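T-cell surface glycoprotein CD1A1 antigen (Gallus gallus, PDB 3JVG) is a chicken CD1 protein of the MHC class I-like family that probably binds lipid antigens and presents them at the cell surface to T cells. Local coordinates at residues Arg49-Trp61 and Leu166-Glu178. Residues are numbered along the deposited sequence; the frame is centred on the assembly and turned at random.
Sequences RPWLRPSLPKGDW and LRLFIQAGKADLE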
loop_
_atom_site.group_PDB
_atom_site.type_symbol
_atom_site.label_atom_id
_atom_site.label_comp_id
_atom_site.label_asym_id
_atom_site.label_seq_id
_atom_site.Cartn_x
_atom_site.Cartn_y
_atom_site.Cartn_z
ATOM N N ARG A 49 5.201 16.106 -2.103
ATOM C CA ARG A 49 6.182 16.479 -1.085
ATOM C C ARG A 49 6.916 17.762 -1.531
ATOM O O ARG A 49 7.324 17.873 -2.662
ATOM C CB ARG A 49 7.190 15.325 -0.839
ATOM C CG ARG A 49 6.570 13.943 -0.381
ATOM C CD ARG A 49 5.571 14.101 0.793
ATOM N NE ARG A 49 6.230 14.724 1.948
ATOM C CZ ARG A 49 5.639 15.552 2.808
ATOM N NH1 ARG A 49 4.375 15.861 2.628
ATOM N NH2 ARG A 49 6.307 16.072 3.834
ATOM N N PRO A 50 7.048 18.727 -0.628
ATOM C CA PRO A 50 7.631 20.005 -0.960
ATOM C C PRO A 50 9.114 19.948 -1.306
ATOM O O PRO A 50 9.579 20.817 -2.007
ATOM C CB PRO A 50 7.431 20.837 0.296
ATOM C CG PRO A 50 6.627 20.039 1.222
ATOM C CD PRO A 50 6.447 18.681 0.714
ATOM N N TRP A 51 9.856 18.958 -0.826
ATOM C CA TRP A 51 11.298 18.856 -1.171
ATOM C C TRP A 51 11.554 18.330 -2.612
ATOM O O TRP A 51 12.639 18.480 -3.147
ATOM C CB TRP A 51 12.028 18.004 -0.132
ATOM C CG TRP A 51 11.355 16.637 0.097
ATOM C CD1 TRP A 51 10.460 16.306 1.080
ATOM C CD2 TRP A 51 11.541 15.458 -0.699
ATOM N NE1 TRP A 51 10.080 14.974 0.945
ATOM C CE2 TRP A 51 10.723 14.446 -0.149
ATOM C CE3 TRP A 51 12.327 15.158 -1.827
ATOM C CZ2 TRP A 51 10.664 13.155 -0.698
ATOM C CZ3 TRP A 51 12.269 13.870 -2.372
ATOM C CH2 TRP A 51 11.446 12.901 -1.813
ATOM N N LEU A 52 10.538 17.763 -3.258
ATOM C CA LEU A 52 10.744 17.169 -4.611
ATOM C C LEU A 52 11.193 18.141 -5.693
ATOM O O LEU A 52 12.312 18.002 -6.242
ATOM C CB LEU A 52 9.453 16.505 -5.095
ATOM C CG LEU A 52 9.095 15.040 -5.288
ATOM C CD1 LEU A 52 10.215 13.987 -5.163
ATOM C CD2 LEU A 52 7.817 14.733 -4.476
ATOM N N ARG A 53 10.323 19.103 -6.030
ATOM C CA ARG A 53 10.591 20.011 -7.162
ATOM C C ARG A 53 11.902 20.755 -7.079
ATOM O O ARG A 53 12.571 20.850 -8.062
ATOM C CB ARG A 53 9.438 21.001 -7.443
ATOM C CG ARG A 53 8.145 20.340 -7.959
ATOM C CD ARG A 53 8.343 19.646 -9.335
ATOM N NE ARG A 53 8.545 20.630 -10.415
ATOM C CZ ARG A 53 8.220 20.474 -11.705
ATOM N NH1 ARG A 53 7.638 19.362 -12.140
ATOM N NH2 ARG A 53 8.485 21.445 -12.569
ATOM N N PRO A 54 12.309 21.247 -5.891
ATOM C CA PRO A 54 13.559 21.971 -5.889
ATOM C C PRO A 54 14.767 21.057 -5.845
ATOM O O PRO A 54 15.912 21.550 -5.919
ATOM C CB PRO A 54 13.485 22.787 -4.578
ATOM C CG PRO A 54 12.037 22.627 -4.061
ATOM C CD PRO A 54 11.672 21.282 -4.559
ATOM N N SER A 55 14.544 19.744 -5.732
ATOM C CA SER A 55 15.669 18.842 -5.645
ATOM C C SER A 55 16.326 18.639 -7.001
ATOM O O SER A 55 17.487 18.287 -7.040
ATOM C CB SER A 55 15.309 17.510 -4.965
ATOM O OG SER A 55 14.695 16.619 -5.894
ATOM N N LEU A 56 15.598 18.888 -8.093
ATOM C CA LEU A 56 16.176 18.799 -9.457
ATOM C C LEU A 56 15.779 20.040 -10.245
ATOM O O LEU A 56 14.742 20.644 -9.939
ATOM C CB LEU A 56 15.605 17.603 -10.202
ATOM C CG LEU A 56 15.971 16.111 -10.118
ATOM C CD1 LEU A 56 17.467 15.803 -9.830
ATOM C CD2 LEU A 56 15.143 15.492 -9.235
ATOM N N PRO A 57 16.587 20.438 -11.248
ATOM C CA PRO A 57 16.147 21.566 -12.067
ATOM C C PRO A 57 14.941 21.223 -12.946
ATOM O O PRO A 57 14.716 20.065 -13.324
ATOM C CB PRO A 57 17.380 21.917 -12.945
ATOM C CG PRO A 57 18.389 20.809 -12.737
ATOM C CD PRO A 57 17.869 19.845 -11.705
ATOM N N LYS A 58 14.182 22.247 -13.252
ATOM C CA LYS A 58 13.073 22.166 -14.154
ATOM C C LYS A 58 13.331 21.235 -15.368
ATOM O O LYS A 58 12.558 20.340 -15.610
ATOM C CB LYS A 58 12.746 23.600 -14.602
ATOM C CG LYS A 58 11.283 24.023 -14.391
ATOM C CD LYS A 58 10.263 22.911 -14.804
ATOM C CE LYS A 58 8.938 23.503 -15.346
ATOM N NZ LYS A 58 7.841 22.468 -15.376
ATOM N N GLY A 59 14.417 21.426 -16.119
ATOM C CA GLY A 59 14.692 20.586 -17.271
ATOM C C GLY A 59 14.699 19.088 -16.956
ATOM O O GLY A 59 14.164 18.315 -17.727
ATOM N N ASP A 60 15.288 18.688 -15.828
ATOM C CA ASP A 60 15.196 17.292 -15.406
ATOM C C ASP A 60 13.763 16.827 -15.161
ATOM O O ASP A 60 13.370 15.790 -15.699
ATOM C CB ASP A 60 16.090 16.987 -14.188
ATOM C CG ASP A 60 17.564 16.867 -14.575
ATOM O OD1 ASP A 60 18.422 16.881 -13.674
ATOM O OD2 ASP A 60 17.862 16.813 -15.798
ATOM N N TRP A 61 12.997 17.598 -14.369
ATOM C CA TRP A 61 11.566 17.343 -14.245
ATOM C C TRP A 61 10.822 17.190 -15.584
ATOM O O TRP A 61 10.053 16.208 -15.751
ATOM C CB TRP A 61 10.851 18.295 -13.270
ATOM C CG TRP A 61 11.217 17.957 -11.868
ATOM C CD1 TRP A 61 11.910 18.756 -10.988
ATOM C CD2 TRP A 61 10.971 16.712 -11.177
ATOM N NE1 TRP A 61 12.105 18.094 -9.816
ATOM C CE2 TRP A 61 11.542 16.837 -9.898
ATOM C CE3 TRP A 61 10.348 15.489 -11.534
ATOM C CZ2 TRP A 61 11.487 15.798 -8.952
ATOM C CZ3 TRP A 61 10.272 14.472 -10.604
ATOM C CH2 TRP A 61 10.850 14.617 -9.330
ATOM N N LEU A 166 17.595 8.202 -6.475
ATOM C CA LEU A 166 17.408 7.674 -5.122
ATOM C C LEU A 166 18.344 8.364 -4.105
ATOM O O LEU A 166 17.846 8.922 -3.111
ATOM C CB LEU A 166 17.525 6.115 -5.051
ATOM C CG LEU A 166 17.318 5.471 -3.672
ATOM C CD1 LEU A 166 16.027 5.970 -2.942
ATOM C CD2 LEU A 166 17.372 3.930 -3.635
ATOM N N ARG A 167 19.668 8.354 -4.363
ATOM C CA ARG A 167 20.642 8.900 -3.404
ATOM C C ARG A 167 20.285 10.333 -3.078
ATOM O O ARG A 167 20.302 10.754 -1.913
ATOM C CB ARG A 167 22.058 8.903 -3.939
ATOM C CG ARG A 167 22.599 7.541 -4.113
ATOM C CD ARG A 167 24.105 7.567 -4.371
ATOM N NE ARG A 167 24.669 6.647 -3.398
ATOM C CZ ARG A 167 25.026 5.387 -3.655
ATOM N NH1 ARG A 167 24.951 4.893 -4.898
ATOM N NH2 ARG A 167 25.508 4.632 -2.664
ATOM N N LEU A 168 19.959 11.068 -4.127
ATOM C CA LEU A 168 19.569 12.443 -4.005
ATOM C C LEU A 168 18.249 12.643 -3.227
ATOM O O LEU A 168 18.133 13.598 -2.451
ATOM C CB LEU A 168 19.419 12.970 -5.404
ATOM C CG LEU A 168 18.650 14.250 -5.526
ATOM C CD1 LEU A 168 19.601 15.419 -5.275
ATOM C CD2 LEU A 168 18.171 14.247 -6.939
ATOM N N PHE A 169 17.258 11.773 -3.457
ATOM C CA PHE A 169 15.964 11.838 -2.750
ATOM C C PHE A 169 16.103 11.481 -1.247
ATOM O O PHE A 169 15.436 12.092 -0.389
ATOM C CB PHE A 169 14.923 10.911 -3.425
ATOM C CG PHE A 169 14.320 11.473 -4.709
ATOM C CD1 PHE A 169 14.728 12.712 -5.223
ATOM C CD2 PHE A 169 13.345 10.771 -5.401
ATOM C CE1 PHE A 169 14.149 13.243 -6.373
ATOM C CE2 PHE A 169 12.766 11.310 -6.571
ATOM C CZ PHE A 169 13.176 12.556 -7.054
ATOM N N ILE A 170 16.956 10.498 -0.938
ATOM C CA ILE A 170 17.306 10.201 0.461
ATOM C C ILE A 170 17.799 11.476 1.182
ATOM O O ILE A 170 17.405 11.737 2.322
ATOM C CB ILE A 170 18.366 9.094 0.595
ATOM C CG1 ILE A 170 17.847 7.772 0.008
ATOM C CG2 ILE A 170 18.824 8.934 2.087
ATOM C CD1 ILE A 170 18.928 6.701 -0.116
ATOM N N GLN A 171 18.624 12.275 0.502
ATOM C CA GLN A 171 19.141 13.496 1.092
ATOM C C GLN A 171 18.105 14.598 1.123
ATOM O O GLN A 171 17.952 15.247 2.133
ATOM C CB GLN A 171 20.412 14.008 0.384
ATOM C CG GLN A 171 21.766 13.410 0.879
ATOM C CD GLN A 171 21.724 12.888 2.326
ATOM O OE1 GLN A 171 21.818 11.668 2.569
ATOM N NE2 GLN A 171 21.545 13.805 3.285
ATOM N N ALA A 172 17.426 14.837 0.008
ATOM C CA ALA A 172 16.431 15.912 -0.052
ATOM C C ALA A 172 15.217 15.666 0.868
ATOM O O ALA A 172 14.720 16.592 1.539
ATOM C CB ALA A 172 15.971 16.115 -1.476
ATOM N N GLY A 173 14.751 14.425 0.922
ATOM C CA GLY A 173 13.596 14.095 1.751
ATOM C C GLY A 173 13.913 13.471 3.104
ATOM O O GLY A 173 13.083 12.736 3.671
ATOM N N LYS A 174 15.102 13.761 3.641
ATOM C CA LYS A 174 15.592 13.079 4.832
ATOM C C LYS A 174 14.611 13.278 5.985
ATOM O O LYS A 174 14.431 12.404 6.758
ATOM C CB LYS A 174 17.021 13.496 5.218
ATOM C CG LYS A 174 17.197 14.967 5.525
ATOM C CD LYS A 174 18.642 15.259 5.908
ATOM C CE LYS A 174 19.006 16.754 5.775
ATOM N NZ LYS A 174 19.055 17.184 4.343
ATOM N N ALA A 175 13.998 14.451 6.064
ATOM C CA ALA A 175 12.980 14.737 7.082
ATOM C C ALA A 175 11.802 13.776 7.045
ATOM O O ALA A 175 11.335 13.364 8.092
ATOM C CB ALA A 175 12.497 16.186 6.961
ATOM N N ASP A 176 11.316 13.411 5.857
ATOM C CA ASP A 176 10.247 12.424 5.758
ATOM C C ASP A 176 10.737 11.036 6.193
ATOM O O ASP A 176 10.076 10.303 6.974
ATOM C CB ASP A 176 9.737 12.363 4.323
ATOM C CG ASP A 176 8.899 13.602 3.941
ATOM O OD1 ASP A 176 8.622 14.451 4.818
ATOM O OD2 ASP A 176 8.476 13.689 2.769
ATOM N N LEU A 177 11.923 10.702 5.709
ATOM C CA LEU A 177 12.434 9.371 5.871
ATOM C C LEU A 177 12.744 9.143 7.333
ATOM O O LEU A 177 12.564 8.038 7.834
ATOM C CB LEU A 177 13.693 9.189 5.017
ATOM C CG LEU A 177 13.708 8.417 3.713
ATOM C CD1 LEU A 177 12.379 8.278 2.985
ATOM C CD2 LEU A 177 14.791 8.950 2.763
ATOM N N GLU A 178 13.177 10.192 8.037
ATOM C CA GLU A 178 13.631 9.944 9.398
ATOM C C GLU A 178 12.573 10.300 10.419
ATOM O O GLU A 178 12.787 10.259 11.620
ATOM C CB GLU A 178 14.946 10.677 9.668
ATOM C CG GLU A 178 16.035 10.366 8.608
ATOM C CD GLU A 178 17.453 10.610 9.115
ATOM O OE1 GLU A 178 17.635 11.460 10.026
ATOM O OE2 GLU A 178 18.380 9.922 8.604
#
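Trp51 lays its indole over the backbone at Gly173, whose CA stands 3.5 Å from the centroid of the five-membered ring, almost on its normal. Glycine suits this point, where helix 148-172 gives way to helix 174-177, because with no side chain its CA can lie directly against the indole. With CG set between the backbone N and the carbonyl carbon (chi1 52°), the ring swings across the helix end, and Arg49 CB lies against the opposite face, toward its rim. NE1 gives a nearly straight hydrogen bond to Asp176 OD2 (2.7 Å, 172°) from above the carboxylate plane. Arg49 forms a side-on salt bridge with this carboxylate, NE to OD2 at 2.6 Å and NH2 to OD1 at 3.0 Å. Its NE and the indole NE1 reach OD2 from opposite faces of the carboxylate plane; aspartate suits both donors, which should favour its charged form. The flat Phe169 offers one face to the edge of Trp51, at CZ3, and to Leu52 CD1, and its rim to Leu56 CD2 and Trp61 CH2. Met35 of strand 33-38, in the groove's floor, touches Leu52 and Phe169. The contact joins both helical walls at one end of the MHC class I-like groove.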